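Local coordinates for CELL WALL surface anchor family protein (Streptococcus pneumoniae, PDB 3ZGH) that probably serves as a surface adhesin of the pneumococcus, its basic MSCRAMM-type domain binding keratin 10, at residues A[176-179]-A[180-183]; A[129-133]-A[134-138]; A[78-81]-A[82-86]. All blocks are in the same frame, centred on the assembly; numbering follows the deposited sequence.

Contact 1 (A[176-179]-A[180-183]); sequences AART and DRIG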
# COMPACT_ATOMS: atom_id res chain seq x y z
N ALA A 176 3.97 -6.30 -4.01
CA ALA A 176 5.12 -6.54 -3.17
C ALA A 176 6.03 -7.44 -3.97
O ALA A 176 5.56 -8.35 -4.64
CB ALA A 176 4.71 -7.20 -1.88
N ALA A 177 7.32 -7.16 -3.95
CA ALA A 177 8.27 -7.98 -4.67
C ALA A 177 9.63 -7.88 -4.00
O ALA A 177 9.97 -6.85 -3.41
CB ALA A 177 8.38 -7.51 -6.11
N ARG A 178 10.45 -8.93 -4.13
CA ARG A 178 11.79 -8.86 -3.59
C ARG A 178 12.55 -7.95 -4.52
O ARG A 178 12.24 -7.88 -5.73
CB ARG A 178 12.43 -10.24 -3.49
CG ARG A 178 12.54 -11.01 -4.80
CD ARG A 178 13.18 -12.37 -4.52
NE ARG A 178 12.91 -13.35 -5.56
CZ ARG A 178 13.78 -13.78 -6.47
NH1 ARG A 178 15.03 -13.31 -6.50
NH2 ARG A 178 13.40 -14.68 -7.36
N THR A 179 13.55 -7.25 -3.99
CA THR A 179 14.14 -6.12 -4.71
C THR A 179 14.94 -6.54 -5.93
O THR A 179 15.10 -5.75 -6.84
CB THR A 179 15.03 -5.26 -3.79
OG1 THR A 179 15.97 -6.10 -3.13
CG2 THR A 179 14.18 -4.55 -2.73
N ASP A 180 15.42 -7.78 -5.97
CA ASP A 180 16.11 -8.27 -7.17
C ASP A 180 15.20 -8.98 -8.17
O ASP A 180 15.68 -9.60 -9.12
CB ASP A 180 17.29 -9.19 -6.79
CG ASP A 180 16.86 -10.43 -6.00
OD1 ASP A 180 15.78 -10.43 -5.37
OD2 ASP A 180 17.64 -11.42 -5.98
N ARG A 181 13.88 -8.90 -7.99
CA ARG A 181 12.96 -9.54 -8.94
C ARG A 181 11.62 -8.77 -8.98
O ARG A 181 10.58 -9.27 -8.56
CB ARG A 181 12.76 -11.01 -8.56
CG ARG A 181 12.04 -11.83 -9.61
CD ARG A 181 12.91 -12.14 -10.81
NE ARG A 181 12.10 -12.47 -11.99
CZ ARG A 181 11.62 -13.68 -12.28
NH1 ARG A 181 10.89 -13.85 -13.38
NH2 ARG A 181 11.87 -14.72 -11.49
N ILE A 182 11.66 -7.55 -9.50
CA ILE A 182 10.51 -6.67 -9.45
C ILE A 182 9.35 -7.15 -10.34
O ILE A 182 8.22 -6.73 -10.17
CB ILE A 182 10.90 -5.20 -9.72
CG1 ILE A 182 11.66 -5.01 -11.05
CG2 ILE A 182 11.81 -4.71 -8.63
CD1 ILE A 182 10.82 -5.20 -12.28
N GLY A 183 9.61 -8.09 -11.25
CA GLY A 183 8.56 -8.60 -12.12
C GLY A 183 7.62 -9.63 -11.51
O GLY A 183 6.65 -10.04 -12.15
O HOH W 1 9.48 -10.66 -6.48
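Arg178 and Arg181 stand at the two ends of a type I beta turn, closed by the amide N of Arg181 donating to Arg178 O over 3.0 Å. The donor sits 50° out of the carbonyl plane. Beside that bond, a water joins their other backbone groups, accepting from Arg178 N and donating to Arg181 O at 2.7 Å, so both have a partner without bonding each other directly.

With CG between the backbone N and the carbonyl carbon (chi1 59°), the extended Arg178 chain runs past Asp180. Its NH1 meets Asp180 OD1 at 3.2 Å, a salt bridge with a weak hydrogen bond; guanidinium and carboxylate planes are turned 69° apart. Arg181 CB lies over one face of the Arg178 guanidinium, 3.6 Å above its centre. The two cationic ends come to 4.4 Å between Arg178 NH2 and Arg181 NH2, a closeness the aspartate would partly offset. Asp180 thus suits a turn flanked by arginines, while small Ala177 lets its CB rest against Arg181 O.

The turn follows strand 177-178, an edge strand of a three-stranded antiparallel sheet; Ala177 and Thr179 bond through their backbones to Tyr87 and Ser85 of neighbouring strand 85-87.

Contact 2 (A[129-133]-A[134-138]); sequences MTTQG and SGYTW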
# COMPACT_ATOMS: atom_id res chain seq x y z
N MET A 129 4.22 10.66 -7.53
CA MET A 129 3.36 9.90 -8.43
C MET A 129 3.46 10.41 -9.85
O MET A 129 3.54 11.61 -10.09
CB MET A 129 1.92 9.99 -7.98
CG MET A 129 1.63 9.19 -6.75
SD MET A 129 0.25 8.10 -7.00
CE MET A 129 -0.29 7.94 -5.28
N THR A 130 3.45 9.48 -10.80
CA THR A 130 3.41 9.85 -12.22
C THR A 130 2.37 8.97 -12.89
O THR A 130 2.01 7.92 -12.38
CB THR A 130 4.78 9.61 -12.94
OG1 THR A 130 5.15 8.23 -12.81
CG2 THR A 130 5.88 10.48 -12.35
N THR A 131 1.89 9.40 -14.04
CA THR A 131 1.08 8.51 -14.86
C THR A 131 2.07 7.65 -15.64
O THR A 131 3.28 7.86 -15.49
CB THR A 131 0.16 9.32 -15.75
OG1 THR A 131 0.95 10.04 -16.72
CG2 THR A 131 -0.67 10.31 -14.91
N GLN A 132 1.63 6.67 -16.42
CA GLN A 132 0.23 6.29 -16.58
C GLN A 132 0.16 4.78 -16.24
O GLN A 132 0.88 4.38 -15.31
CB GLN A 132 -0.24 6.61 -18.00
CG GLN A 132 0.04 8.02 -18.51
CD GLN A 132 -0.66 8.28 -19.82
OE1 GLN A 132 -1.89 8.22 -19.90
NE2 GLN A 132 0.11 8.57 -20.86
N GLY A 133 -0.60 3.92 -16.93
CA GLY A 133 -1.33 4.15 -18.18
C GLY A 133 -2.70 4.80 -18.05
O GLY A 133 -2.93 5.91 -18.52
N SER A 134 -3.62 4.09 -17.41
CA SER A 134 -4.94 4.67 -17.18
C SER A 134 -4.95 5.28 -15.78
O SER A 134 -5.98 5.79 -15.32
CB SER A 134 -6.03 3.61 -17.30
OG SER A 134 -5.98 2.70 -16.21
N GLY A 135 -3.79 5.23 -15.12
CA GLY A 135 -3.69 5.64 -13.73
C GLY A 135 -2.28 6.08 -13.36
O GLY A 135 -1.59 6.69 -14.17
N TYR A 136 -1.88 5.75 -12.14
CA TYR A 136 -0.66 6.28 -11.54
C TYR A 136 0.21 5.15 -10.96
O TYR A 136 -0.31 4.11 -10.50
CB TYR A 136 -1.03 7.24 -10.38
CG TYR A 136 -1.79 8.47 -10.79
CD1 TYR A 136 -1.14 9.66 -11.08
CD2 TYR A 136 -3.17 8.44 -10.90
CE1 TYR A 136 -1.82 10.79 -11.48
CE2 TYR A 136 -3.88 9.58 -11.30
CZ TYR A 136 -3.20 10.75 -11.58
OH TYR A 136 -3.89 11.88 -11.97
N THR A 137 1.52 5.38 -10.94
CA THR A 137 2.41 4.63 -10.05
C THR A 137 3.33 5.63 -9.38
O THR A 137 3.24 6.83 -9.65
CB THR A 137 3.32 3.63 -10.82
OG1 THR A 137 2.61 3.08 -11.93
CG2 THR A 137 3.77 2.50 -9.92
N TRP A 138 4.22 5.17 -8.52
CA TRP A 138 5.24 6.05 -8.00
C TRP A 138 6.62 5.41 -8.04
O TRP A 138 6.75 4.18 -8.15
CB TRP A 138 4.86 6.54 -6.60
CG TRP A 138 4.78 5.49 -5.49
CD1 TRP A 138 5.81 5.05 -4.69
CD2 TRP A 138 3.60 4.81 -5.03
NE1 TRP A 138 5.33 4.14 -3.77
CE2 TRP A 138 3.98 3.98 -3.97
CE3 TRP A 138 2.26 4.83 -5.43
CZ2 TRP A 138 3.07 3.16 -3.30
CZ3 TRP A 138 1.36 4.03 -4.77
CH2 TRP A 138 1.76 3.21 -3.71
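Met129 and Trp138 form an antiparallel non-hydrogen-bonded pair, followed by the hydrogen-bonded pair of Thr130 and Thr137, whose reciprocal bonds are 2.9 Å from Thr130 N to Thr137 O and 3.0 Å from Thr137 N to Thr130 O, both nearly straight along the acceptor carbonyl.

Met129 carries most of the side-chain contact. With its chain bent at chi2 (-127°), it brings SD to 3.7 Å from Tyr136 CB and lays CE 4.0 Å from Trp138 CE3. The thioether runs alongside the indole, pointing the same way, but crosses the tyrosine at about a right angle; SD approaches both rings obliquely in Met-aromatic contacts. A flexible, polarisable methionine suits this place between two differently turned aromatics. Further on, Thr131 CG2 touches Tyr136 CE1 at 3.6 Å, a beta-branched methyl meeting the ring obliquely. Thr130 and Thr137 face the other side of the sheet, where buried Thr137 OG1 has a weak hydrogen bond to Gln94 O.

Beyond them the chain reverses through residues 132-135. The whole is a beta hairpin joining strands 120-131 and 136-138 at one margin of the seven-stranded antiparallel sheet.

Contact 3 (A[78-81]-A[82-86]); sequences SSMR and PGYSI
Arg81 lays one face of its guanidinium over the backbone of a type I beta turn running from Arg81 to Tyr84: Tyr84 N lies 3.8 Å from that plane, over its centre, and Gly83 C is offset toward the rim. At the edge of the Tyr84 ring comes Arg81 NH1, 4.1 Å from CD1, with guanidinium and ring planes 68° apart, while Met80 SD approaches the ring obliquely.

That sulfur makes a Met-aromatic contact, 3.8 Å from Tyr84 CD2. Met80 sends CG anti to its backbone N (chi1 -177°), and a bend at chi3 then carries CE to the CD2 and CE2 atoms. An unbranched thioether fits this buried site, crossing the tyrosine at about a right angle. Tyr84 in turn buries its ring yet keeps its hydroxyl satisfied by hydrogen bonds to Asp38 and Tyr186, and Tyr41 meets it edge-to-face.

The ring of Pro82 restrains phi to the value needed just after the first turn residue, and Gly83 presents its main chain to the guanidinium face. The turn leads into strand 85-87, the middle strand of its sheet. It is closed by Tyr84 N donating to Arg81 O at 3.1 Å, with the nitrogen 63° out of the carbonyl plane.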
# COMPACT_ATOMS: atom_id res chain seq x y z
N SER A 78 11.22 -16.84 10.72
CA SER A 78 12.43 -16.85 11.53
C SER A 78 13.64 -17.16 10.65
O SER A 78 14.76 -16.83 11.01
CB SER A 78 12.30 -17.86 12.68
OG SER A 78 12.01 -19.16 12.20
N SER A 79 13.43 -17.79 9.50
CA SER A 79 14.56 -18.11 8.64
C SER A 79 14.84 -17.00 7.59
O SER A 79 15.73 -17.15 6.75
CB SER A 79 14.34 -19.47 7.96
OG SER A 79 13.50 -19.35 6.84
N MET A 80 14.10 -15.90 7.67
CA MET A 80 14.31 -14.80 6.73
C MET A 80 15.67 -14.19 6.99
O MET A 80 16.03 -13.91 8.12
CB MET A 80 13.21 -13.74 6.85
CG MET A 80 13.35 -12.60 5.83
SD MET A 80 12.00 -11.46 5.99
CE MET A 80 10.61 -12.34 5.29
N ARG A 81 16.48 -14.04 5.96
CA ARG A 81 17.77 -13.38 6.13
C ARG A 81 17.61 -11.87 6.40
O ARG A 81 16.71 -11.21 5.84
CB ARG A 81 18.69 -13.69 4.95
CG ARG A 81 18.41 -12.95 3.65
CD ARG A 81 19.41 -13.36 2.53
NE ARG A 81 19.94 -12.20 1.79
CZ ARG A 81 19.44 -11.73 0.65
NH1 ARG A 81 18.40 -12.30 0.07
NH2 ARG A 81 20.00 -10.67 0.07
N PRO A 82 18.45 -11.31 7.30
CA PRO A 82 18.25 -9.91 7.69
C PRO A 82 18.34 -8.95 6.50
O PRO A 82 17.67 -7.92 6.54
CB PRO A 82 19.42 -9.62 8.64
CG PRO A 82 19.92 -10.96 9.10
CD PRO A 82 19.55 -11.96 8.03
N GLY A 83 19.18 -9.25 5.51
CA GLY A 83 19.34 -8.36 4.37
C GLY A 83 18.42 -8.62 3.18
O GLY A 83 18.53 -7.91 2.17
N TYR A 84 17.53 -9.62 3.27
CA TYR A 84 16.45 -9.79 2.29
C TYR A 84 15.69 -8.49 2.27
O TYR A 84 15.59 -7.84 3.30
CB TYR A 84 15.49 -10.89 2.76
CG TYR A 84 14.28 -11.17 1.90
CD1 TYR A 84 14.42 -11.67 0.61
CD2 TYR A 84 13.01 -10.99 2.39
CE1 TYR A 84 13.30 -11.97 -0.17
CE2 TYR A 84 11.87 -11.28 1.62
CZ TYR A 84 12.03 -11.78 0.35
OH TYR A 84 10.93 -12.09 -0.42
N SER A 85 15.13 -8.09 1.13
CA SER A 85 14.41 -6.83 1.08
C SER A 85 13.28 -6.84 0.06
O SER A 85 13.44 -7.43 -1.03
CB SER A 85 15.38 -5.69 0.73
OG SER A 85 14.74 -4.44 0.99
N ILE A 86 12.18 -6.17 0.40
CA ILE A 86 11.03 -6.08 -0.52
C ILE A 86 10.60 -4.63 -0.82
O ILE A 86 10.78 -3.75 0.02
CB ILE A 86 9.80 -6.83 0.02
CG1 ILE A 86 9.41 -6.31 1.40
CG2 ILE A 86 10.06 -8.34 0.08
CD1 ILE A 86 8.02 -6.76 1.84

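Overall arrangement
Contacts 1 and 3 belong to the same three-stranded sheet: contact 3 leads into its middle strand, contact 1 leaves an outer one, and the two strands are neighbours, so that Arg178 CB packs on Tyr84 CE1 between the contacts. Contact 2 belongs to the larger sheet and touches neither, its centre about 19 Å from that of contact 1 and 30 Å from that of contact 3. Contact 1 is a surface turn dominated by charge and water; contacts 2 and 3 are partly buried, and each sets a methionine against aromatic rings. Contact 2 relies on paired strands, the others on type I turns.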